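PDB 4C97: CAS6A from Thermus thermophilus, which probably acts as a Cas6 endoribonuclease that processes CRISPR RNA for antiviral defense. Local coordinates for residues V63-L66 with L70-R73; R154-A157 with K162-E165. The protein carries 1 engineered substitution. All coordinates share one frame; numbering follows the deposited sequence.

Contact 1: residues V63-L66 with L70-R73; sequences VSLL and LYAR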
loop_
_atom_site.group_PDB
_atom_site.type_symbol
_atom_site.label_atom_id
_atom_site.label_comp_id
_atom_site.label_asym_id
_atom_site.label_seq_id
_atom_site.Cartn_x
_atom_site.Cartn_y
_atom_site.Cartn_z
ATOM N N VAL A 63 1.005 2.060 -9.325
ATOM C CA VAL A 63 1.630 3.247 -8.785
ATOM C C VAL A 63 0.620 3.943 -7.899
ATOM O O VAL A 63 -0.443 4.353 -8.379
ATOM C CB VAL A 63 2.061 4.192 -9.912
ATOM C CG1 VAL A 63 2.678 5.475 -9.354
ATOM C CG2 VAL A 63 3.027 3.499 -10.835
ATOM N N SER A 64 0.946 4.053 -6.606
ATOM C CA SER A 64 0.127 4.790 -5.654
ATOM C C SER A 64 0.709 6.140 -5.426
ATOM O O SER A 64 1.900 6.269 -5.150
ATOM C CB SER A 64 0.078 4.140 -4.265
ATOM O OG SER A 64 -0.467 2.857 -4.299
ATOM N N LEU A 65 -0.181 7.120 -5.465
ATOM C CA LEU A 65 0.152 8.527 -5.328
ATOM C C LEU A 65 -0.674 9.072 -4.186
ATOM O O LEU A 65 -1.916 9.040 -4.228
ATOM C CB LEU A 65 -0.148 9.267 -6.625
ATOM C CG LEU A 65 0.494 8.622 -7.860
ATOM C CD1 LEU A 65 -0.007 9.251 -9.153
ATOM C CD2 LEU A 65 2.028 8.713 -7.755
ATOM N N LEU A 66 0.024 9.541 -3.154
ATOM C CA LEU A 66 -0.607 9.844 -1.863
ATOM C C LEU A 66 -0.850 11.330 -1.609
ATOM O O LEU A 66 -1.443 11.709 -0.585
ATOM C CB LEU A 66 0.230 9.247 -0.715
ATOM C CG LEU A 66 0.512 7.756 -0.854
ATOM C CD1 LEU A 66 1.347 7.305 0.324
ATOM C CD2 LEU A 66 -0.761 6.913 -0.962
ATOM N N LEU A 70 1.354 15.403 -6.731
ATOM C CA LEU A 70 2.054 14.321 -7.381
ATOM C C LEU A 70 1.106 13.608 -8.330
ATOM O O LEU A 70 1.478 13.278 -9.445
ATOM C CB LEU A 70 2.640 13.365 -6.343
ATOM C CG LEU A 70 3.650 12.338 -6.829
ATOM C CD1 LEU A 70 4.807 13.025 -7.562
ATOM C CD2 LEU A 70 4.174 11.504 -5.678
ATOM N N TYR A 71 -0.118 13.381 -7.875
ATOM C CA TYR A 71 -1.184 12.845 -8.710
ATOM C C TYR A 71 -1.365 13.685 -9.992
ATOM O O TYR A 71 -1.356 13.167 -11.112
ATOM C CB TYR A 71 -2.485 12.848 -7.912
ATOM C CG TYR A 71 -3.703 12.413 -8.706
ATOM C CD1 TYR A 71 -3.847 11.106 -9.118
ATOM C CD2 TYR A 71 -4.696 13.311 -9.044
ATOM C CE1 TYR A 71 -4.940 10.704 -9.845
ATOM C CE2 TYR A 71 -5.799 12.907 -9.770
ATOM C CZ TYR A 71 -5.912 11.584 -10.156
ATOM O OH TYR A 71 -6.993 11.133 -10.887
ATOM N N ALA A 72 -1.508 14.986 -9.794
ATOM C CA ALA A 72 -1.764 15.939 -10.873
ATOM C C ALA A 72 -0.639 15.883 -11.878
ATOM O O ALA A 72 -0.868 15.930 -13.083
ATOM C CB ALA A 72 -1.886 17.343 -10.317
ATOM N N ARG A 73 0.587 15.806 -11.384
ATOM C CA ARG A 73 1.717 15.749 -12.296
ATOM C C ARG A 73 1.954 14.395 -12.952
ATOM O O ARG A 73 2.319 14.343 -14.132
ATOM C CB ARG A 73 2.969 16.188 -11.582
ATOM C CG ARG A 73 2.973 17.642 -11.287
ATOM C CD ARG A 73 4.123 17.986 -10.375
ATOM N NE ARG A 73 4.166 19.412 -10.073
ATOM C CZ ARG A 73 3.222 20.079 -9.412
ATOM N NH1 ARG A 73 2.130 19.463 -8.966
ATOM N NH2 ARG A 73 3.368 21.380 -9.202
#
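Leu70 meets Leu65 near the start of helix 68-79. Its CG lies anti to the backbone N (chi1 -167°), which places the branch beside the leucine of the strand. Leu65 CD2 lies 4.1 Å from Leu70 CG and is just as near to Leu70 CD2. One methyl of Leu65 thus rests against the fork of Leu70. The two side chains cross at about a right angle.

Tyr71 takes the other methyl. Leu65 CD1 is 3.8 Å from Tyr71 CA, so this methyl packs mainly on the helix backbone. The tyrosine ring is reached obliquely, with Leu65 CD1 4.3 Å from Tyr71 CD1. The CA atoms of Leu65 and Tyr71 are 5.6 Å apart, the closest pair of CA atoms across the contact. Leu65 thus joins the strand to the first turn of the helix through both of its branches. The contact is purely apolar.

Strand 58-65 and helix 68-79 open the second crossover of a ferredoxin-like domain, whose chain goes on through 85-87 to strand 91-109. Leu65 also touches Leu74, one helical turn after Leu70. Leu70 reaches Leu33 of the other helix on this face, 22-36, and Tyr71 touches Val6 and Ala8 of strand 6-15. In the sheet, strands 58-65 and 6-15, paired here at Leu65 and Ala8, lie between strands 48-55 and 91-109. Leu66 points away from helix 68-79 and packs on helix 144-158.

Contact 2: residues R154-A157 with K162-E165; sequences RLEA and KAPE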
loop_
_atom_site.group_PDB
_atom_site.type_symbol
_atom_site.label_atom_id
_atom_site.label_comp_id
_atom_site.label_asym_id
_atom_site.label_seq_id
_atom_site.Cartn_x
_atom_site.Cartn_y
_atom_site.Cartn_z
ATOM N N ARG A 154 1.960 7.382 8.060
ATOM C CA ARG A 154 1.856 7.845 6.685
ATOM C C ARG A 154 0.545 8.594 6.447
ATOM O O ARG A 154 0.492 9.588 5.704
ATOM C CB ARG A 154 2.023 6.666 5.725
ATOM C CG ARG A 154 3.346 5.912 5.911
ATOM C CD ARG A 154 3.650 5.002 4.742
ATOM N NE ARG A 154 4.215 5.770 3.645
ATOM C CZ ARG A 154 4.373 5.331 2.404
ATOM N NH1 ARG A 154 4.015 4.099 2.038
ATOM N NH2 ARG A 154 4.905 6.142 1.527
ATOM N N LEU A 155 -0.520 8.143 7.096
ATOM C CA LEU A 155 -1.788 8.850 6.980
ATOM C C LEU A 155 -1.680 10.248 7.586
ATOM O O LEU A 155 -2.236 11.237 7.049
ATOM C CB LEU A 155 -2.897 8.049 7.632
ATOM C CG LEU A 155 -4.264 8.742 7.672
ATOM C CD1 LEU A 155 -4.744 9.107 6.260
ATOM C CD2 LEU A 155 -5.248 7.852 8.388
ATOM N N GLU A 156 -0.940 10.349 8.682
ATOM C CA GLU A 156 -0.679 11.644 9.294
ATOM C C GLU A 156 0.297 12.498 8.474
ATOM O O GLU A 156 0.166 13.720 8.466
ATOM C CB GLU A 156 -0.193 11.479 10.745
ATOM C CG GLU A 156 -1.290 10.986 11.665
ATOM C CD GLU A 156 -0.869 10.901 13.126
ATOM O OE1 GLU A 156 0.350 10.941 13.411
ATOM O OE2 GLU A 156 -1.764 10.827 13.996
ATOM N N ALA A 157 1.265 11.870 7.802
ATOM C CA ALA A 157 2.163 12.622 6.914
ATOM C C ALA A 157 1.451 13.236 5.726
ATOM O O ALA A 157 1.747 14.378 5.346
ATOM C CB ALA A 157 3.282 11.742 6.428
ATOM N N LYS A 162 -4.540 14.598 12.057
ATOM C CA LYS A 162 -3.748 13.762 12.939
ATOM C C LYS A 162 -4.634 13.185 14.020
ATOM O O LYS A 162 -5.606 13.810 14.439
ATOM C CB LYS A 162 -2.624 14.574 13.559
ATOM C CG LYS A 162 -1.625 14.955 12.514
ATOM C CD LYS A 162 -0.447 15.666 13.057
ATOM C CE LYS A 162 0.492 15.998 11.930
ATOM N NZ LYS A 162 1.818 16.384 12.440
ATOM N N ALA A 163 -4.285 11.998 14.491
ATOM C CA ALA A 163 -5.081 11.361 15.529
ATOM C C ALA A 163 -4.768 11.960 16.890
ATOM O O ALA A 163 -3.605 12.209 17.224
ATOM C CB ALA A 163 -4.829 9.877 15.557
ATOM N N PRO A 164 -5.804 12.169 17.705
ATOM C CA PRO A 164 -5.537 12.541 19.095
ATOM C C PRO A 164 -4.625 11.500 19.739
ATOM O O PRO A 164 -4.697 10.322 19.400
ATOM C CB PRO A 164 -6.923 12.526 19.736
ATOM C CG PRO A 164 -7.842 12.848 18.595
ATOM C CD PRO A 164 -7.243 12.144 17.405
ATOM N N GLU A 165 -3.773 11.938 20.654
ATOM C CA GLU A 165 -2.769 11.046 21.228
ATOM C C GLU A 165 -3.388 9.809 21.886
ATOM O O GLU A 165 -2.871 8.704 21.754
ATOM C CB GLU A 165 -1.877 11.830 22.206
ATOM C CG GLU A 165 -0.599 11.096 22.596
ATOM C CD GLU A 165 0.381 10.956 21.454
ATOM O OE1 GLU A 165 0.283 11.732 20.491
ATOM O OE2 GLU A 165 1.263 10.062 21.511
HETATM O O HOH W 1 -1.287 10.499 16.367
#
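Glu156 OE2 accepts a hydrogen bond from Ala163 N at 2.8 Å. The bond is fairly straight, with an angle of 162° at the hydrogen. The N-H comes from the anti side of the carboxylate, 27° out of its plane. Glu156 is extended beyond CG, and this stretches the acid from the helix to the backbone of the loop. A water also lies between Glu156 OE2 and Ala163 O, but its distance to the acid is too short to be trusted.

The methyl of Ala163 lies close by, with CB 3.6 Å from Glu156 OE2. Lys162 adds apolar contact. Its chain crosses that of Glu156 at about a right angle, and Lys162 CG is 4.1 Å from Glu156 CG. The charged ends do not meet: Lys162 NZ stays 5.7 Å from Glu156 OE1. That oxygen instead forms a salt bridge with Arg168, so the two oxygens of one carboxylate hold different partners.

The contact spans a surface loop between two helices. Glu156 is near the end of helix 144-158. Pro164 occupies the N-cap position of helix 165-174, which carries Arg168. On the inner side of helix 144-158, Leu155 packs against Trp214 and Phe221 of helix 209-225.

In the fold
Contact 1 belongs to the N-terminal ferredoxin-like domain. Contact 2 lies between helices 144-158 and 165-174, in the C-terminal part of the chain. Their centres are about 20 Å apart, and contact 1 closes before contact 2 opens along the chain. They touch through residues next to the main pairs: Leu66 follows Leu65, and Arg154 comes two residues before Glu156. Arg154 has two conformers. In one of them Leu66 CD1 packs 3.9 Å from Arg154 NH2. The same conformer hydrogen-bonds through NH2 to Phe48 O, which would tie Arg154 to strand 48-55 of the first sheet. No RNA is bound at either contact.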